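Local coordinates for conserved hypothetical protein (Bacteroides thetaiotaomicron, PDB 2FB6) that is of unknown function but folds as a parallel beta sheet flanked by helices, with two cysteines at a helix start, at residues Asn56-Gln59 / Val60-Glu63; Glu75-Gln78 / Asp79-Glu82. All blocks are in the same frame, centred on the assembly; numbering follows the deposited sequence.

In the fold
From the N terminus the chain lays down strand 9-14, helix 19-36 and strand 41-46, then helix 49-56, whose end leads directly into contact 1. Contact 1 (56-63) is the N-cap and first turn of helix 58-70. That helix runs into strand 73-77, and contact 2 (75-82) turns the strand's end into helix 78-84. Each contact closes a single local turn; they lie in series, neither crossing nor enclosing the other, with centres about 17 Å apart and nearest atoms about 10 Å apart. Contact 1 joins helices 49-56 and 19-36 to the start of 58-70, while contact 2 joins the sheet to helices 78-84 and 87-92.

Contact 1 of 2, residues Asn56-Gln59 / Val60-Glu63; sequences NDTQ and VQTE
The carboxylate of Asp57 has the methyl CG2 of Val60 over one face, 3.7 Å from Asp57 CG, while its two oxygens serve different partners: OD1 takes the backbone N-H of Val60 and OD2 forms a salt bridge with Lys19 of helix 19-36. This is an N-cap at the start of helix 58-70. The capping bond, Val60 N to Asp57 OD1 at 3.0 Å and 161°, reaches the oxygen on its anti side, 33° out of the carboxylate plane; with CG trans to the backbone N (chi1 -169°), the group lies back against the first turn. Replacing Asp57 by an alanine would probably leave Val60 N without its capping acceptor and Lys19 without its mate. The second flat group, the Gln61 amide, has Thr58 CA over a face, 4.2 Å from Gln61 CD, and its NE2 donates to Val54 O, back in helix 49-56. Val60 itself packs on Leu53, Val54 and Phe23, which brings three helices together here. Backbone bonds follow: Gln61 N donates to Asp57 O at 3.0 Å and Thr62 N to Thr58 O at 3.1 Å.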
loop_
_atom_site.group_PDB
_atom_site.type_symbol
_atom_site.label_atom_id
_atom_site.label_comp_id
_atom_site.label_asym_id
_atom_site.label_seq_id
_atom_site.Cartn_x
_atom_site.Cartn_y
_atom_site.Cartn_z
ATOM N N ASN A 56 -4.291 4.747 -13.313
ATOM C CA ASN A 56 -4.775 5.757 -14.237
ATOM C C ASN A 56 -4.441 7.207 -13.885
ATOM O O ASN A 56 -4.537 8.077 -14.750
ATOM C CB ASN A 56 -6.284 5.601 -14.414
ATOM C CG ASN A 56 -6.656 4.380 -15.249
ATOM O OD1 ASN A 56 -7.179 3.393 -14.730
ATOM N ND2 ASN A 56 -6.381 4.446 -16.558
ATOM N N ASP A 57 -4.061 7.474 -12.638
ATOM C CA ASP A 57 -3.939 8.862 -12.193
ATOM C C ASP A 57 -2.492 9.240 -11.942
ATOM O O ASP A 57 -1.879 8.765 -10.981
ATOM C CB ASP A 57 -4.770 9.088 -10.934
ATOM C CG ASP A 57 -4.897 10.552 -10.586
ATOM O OD1 ASP A 57 -3.865 11.182 -10.302
ATOM O OD2 ASP A 57 -6.044 11.054 -10.603
ATOM N N THR A 58 -1.962 10.118 -12.796
ATOM C CA THR A 58 -0.549 10.466 -12.706
ATOM C C THR A 58 -0.185 11.180 -11.409
ATOM O O THR A 58 0.919 10.984 -10.908
ATOM C CB THR A 58 -0.046 11.282 -13.915
ATOM O OG1 THR A 58 -0.916 12.393 -14.134
ATOM C CG2 THR A 58 0.006 10.418 -15.170
ATOM N N GLN A 59 -1.100 11.990 -10.858
ATOM C CA GLN A 59 -0.828 12.643 -9.571
ATOM C C GLN A 59 -0.687 11.614 -8.446
ATOM O O GLN A 59 0.197 11.736 -7.597
ATOM C CB GLN A 59 -1.889 13.691 -9.209
ATOM C CG GLN A 59 -1.768 14.963 -10.049
ATOM C CD GLN A 59 -2.804 16.004 -9.699
ATOM O OE1 GLN A 59 -3.317 16.706 -10.579
ATOM N NE2 GLN A 59 -3.087 16.148 -8.415
ATOM N N VAL A 60 -1.550 10.594 -8.451
ATOM C CA VAL A 60 -1.417 9.498 -7.479
ATOM C C VAL A 60 -0.089 8.738 -7.702
ATOM O O VAL A 60 0.591 8.369 -6.749
ATOM C CB VAL A 60 -2.639 8.554 -7.540
ATOM C CG1 VAL A 60 -2.487 7.353 -6.605
ATOM C CG2 VAL A 60 -3.915 9.321 -7.202
ATOM N N GLN A 61 0.286 8.501 -8.959
ATOM C CA GLN A 61 1.569 7.832 -9.239
ATOM C C GLN A 61 2.765 8.575 -8.649
ATOM O O GLN A 61 3.692 7.954 -8.148
ATOM C CB GLN A 61 1.736 7.595 -10.741
ATOM C CG GLN A 61 0.670 6.662 -11.258
ATOM C CD GLN A 61 0.715 6.465 -12.739
ATOM O OE1 GLN A 61 1.542 7.050 -13.436
ATOM N NE2 GLN A 61 -0.190 5.637 -13.236
ATOM N N THR A 62 2.751 9.903 -8.717
ATOM C CA THR A 62 3.814 10.682 -8.096
ATOM C C THR A 62 3.928 10.382 -6.607
ATOM O O THR A 62 5.043 10.220 -6.106
ATOM C CB THR A 62 3.583 12.179 -8.366
ATOM O OG1 THR A 62 3.499 12.343 -9.780
ATOM C CG2 THR A 62 4.731 13.060 -7.811
ATOM N N GLU A 63 2.794 10.289 -5.904
ATOM C CA GLU A 63 2.821 9.921 -4.479
ATOM C C GLU A 63 3.369 8.515 -4.271
ATOM O O GLU A 63 4.139 8.281 -3.347
ATOM C CB GLU A 63 1.428 9.972 -3.843
ATOM C CG GLU A 63 0.864 11.333 -3.599
ATOM C CD GLU A 63 1.724 12.203 -2.698
ATOM O OE1 GLU A 63 2.243 11.724 -1.664
ATOM O OE2 GLU A 63 1.861 13.393 -3.028
#

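Contact 2 of 2, residues Glu75-Gln78 / Asp79-Glu82; sequences EACQ and DCCE
Gln78 and Glu82 pair their side chains one turn apart along helix 78-84, where Gln78 also rests on Val97 and Tyr99. Followed outward from CB, which lies 3.3 Å from Asp79 N, Gln78 leaves trans to its backbone N (chi1 -179°) and stays extended. Its CG comes 3.5 Å from Glu82 OE2, its CD is 3.7 Å from that oxygen, and its NE2 donates to the same OE2 at 2.9 Å and 160°. The donor approaches from above the carboxylate plane, whereas OE2 lies close to the plane of the amide, consistent with the 63° between the two groups. Beneath this pair, Glu82 N bonds to Gln78 O, the ordinary helical link. At the helix start, Cys77 holds the N-cap position: its SG accepts Cys80 N at 3.3 Å, nearly straight, and its carbonyl O receives Cys81 N at 3.0 Å. The sulfurs of Cys77 and Cys80 stand 3.8 Å apart, too far for a disulfide, so the two are not joined to each other. Their Cys-x-x-Cys spacing at a helix N terminus resembles the thioredoxin-type motif, although a redox role here is unproven. Cys81 SG packs against Ala76 CB at 3.8 Å. Around this turn, Cys81 also packs on Val97 of strand 96-98 and on Ala87 and Ile90 of helix 87-92, Cys80 touches Trp47 after strand 41-46, and Ala76 pairs through its backbone with strand 96-98.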
loop_
_atom_site.group_PDB
_atom_site.type_symbol
_atom_site.label_atom_id
_atom_site.label_comp_id
_atom_site.label_asym_id
_atom_site.label_seq_id
_atom_site.Cartn_x
_atom_site.Cartn_y
_atom_site.Cartn_z
ATOM N N GLU A 75 2.331 -3.347 -2.265
ATOM C CA GLU A 75 2.014 -4.556 -3.014
ATOM C C GLU A 75 0.572 -4.458 -3.469
ATOM O O GLU A 75 -0.243 -3.822 -2.801
ATOM C CB GLU A 75 2.245 -5.808 -2.159
ATOM C CG GLU A 75 1.540 -5.780 -0.791
ATOM C CD GLU A 75 1.867 -6.981 0.096
ATOM O OE1 GLU A 75 2.578 -7.895 -0.374
ATOM O OE2 GLU A 75 1.399 -7.009 1.255
ATOM N N ALA A 76 0.287 -5.018 -4.640
ATOM C CA ALA A 76 -1.048 -4.919 -5.214
ATOM C C ALA A 76 -1.581 -6.301 -5.504
ATOM O O ALA A 76 -0.830 -7.194 -5.917
ATOM C CB ALA A 76 -1.025 -4.088 -6.505
ATOM N N CYS A 77 -2.887 -6.452 -5.308
ATOM C CA CYS A 77 -3.593 -7.681 -5.600
ATOM C C CYS A 77 -3.431 -8.045 -7.075
ATOM O O CYS A 77 -3.858 -7.300 -7.944
ATOM C CB CYS A 77 -5.068 -7.530 -5.208
ATOM S SG CYS A 77 -6.149 -8.872 -5.753
ATOM N N GLN A 78 -2.804 -9.190 -7.350
ATOM C CA GLN A 78 -2.588 -9.626 -8.724
ATOM C C GLN A 78 -3.893 -9.945 -9.440
ATOM O O GLN A 78 -3.998 -9.706 -10.654
ATOM C CB GLN A 78 -1.626 -10.821 -8.772
ATOM C CG GLN A 78 -1.337 -11.320 -10.182
ATOM C CD GLN A 78 -0.116 -12.229 -10.244
ATOM O OE1 GLN A 78 0.742 -12.196 -9.357
ATOM N NE2 GLN A 78 -0.038 -13.043 -11.285
ATOM N N ASP A 79 -4.878 -10.493 -8.723
ATOM C CA ASP A 79 -6.193 -10.714 -9.341
ATOM C C ASP A 79 -6.789 -9.387 -9.812
ATOM O O ASP A 79 -7.268 -9.285 -10.947
ATOM C CB ASP A 79 -7.142 -11.379 -8.351
ATOM C CG ASP A 79 -6.840 -12.843 -8.157
ATOM O OD1 ASP A 79 -7.170 -13.647 -9.069
ATOM O OD2 ASP A 79 -6.294 -13.214 -7.084
ATOM N N CYS A 80 -6.763 -8.368 -8.949
ATOM C CA CYS A 80 -7.241 -7.041 -9.368
ATOM C C CYS A 80 -6.488 -6.489 -10.556
ATOM O O CYS A 80 -7.099 -5.985 -11.503
ATOM C CB CYS A 80 -7.120 -6.020 -8.237
ATOM S SG CYS A 80 -8.419 -6.172 -7.037
ATOM N N CYS A 81 -5.155 -6.542 -10.499
ATOM C CA CYS A 81 -4.340 -6.050 -11.605
ATOM C C CYS A 81 -4.683 -6.760 -12.905
ATOM O O CYS A 81 -4.781 -6.121 -13.970
ATOM C CB CYS A 81 -2.856 -6.207 -11.295
ATOM S SG CYS A 81 -2.324 -5.119 -9.935
ATOM N N GLU A 82 -4.888 -8.073 -12.824
ATOM C CA GLU A 82 -5.205 -8.838 -14.032
ATOM C C GLU A 82 -6.629 -8.566 -14.492
ATOM O O GLU A 82 -6.876 -8.435 -15.692
ATOM C CB GLU A 82 -4.933 -10.333 -13.821
ATOM C CG GLU A 82 -3.442 -10.594 -13.683
ATOM C CD GLU A 82 -3.103 -12.057 -13.525
ATOM O OE1 GLU A 82 -4.038 -12.878 -13.480
ATOM O OE2 GLU A 82 -1.906 -12.393 -13.434
#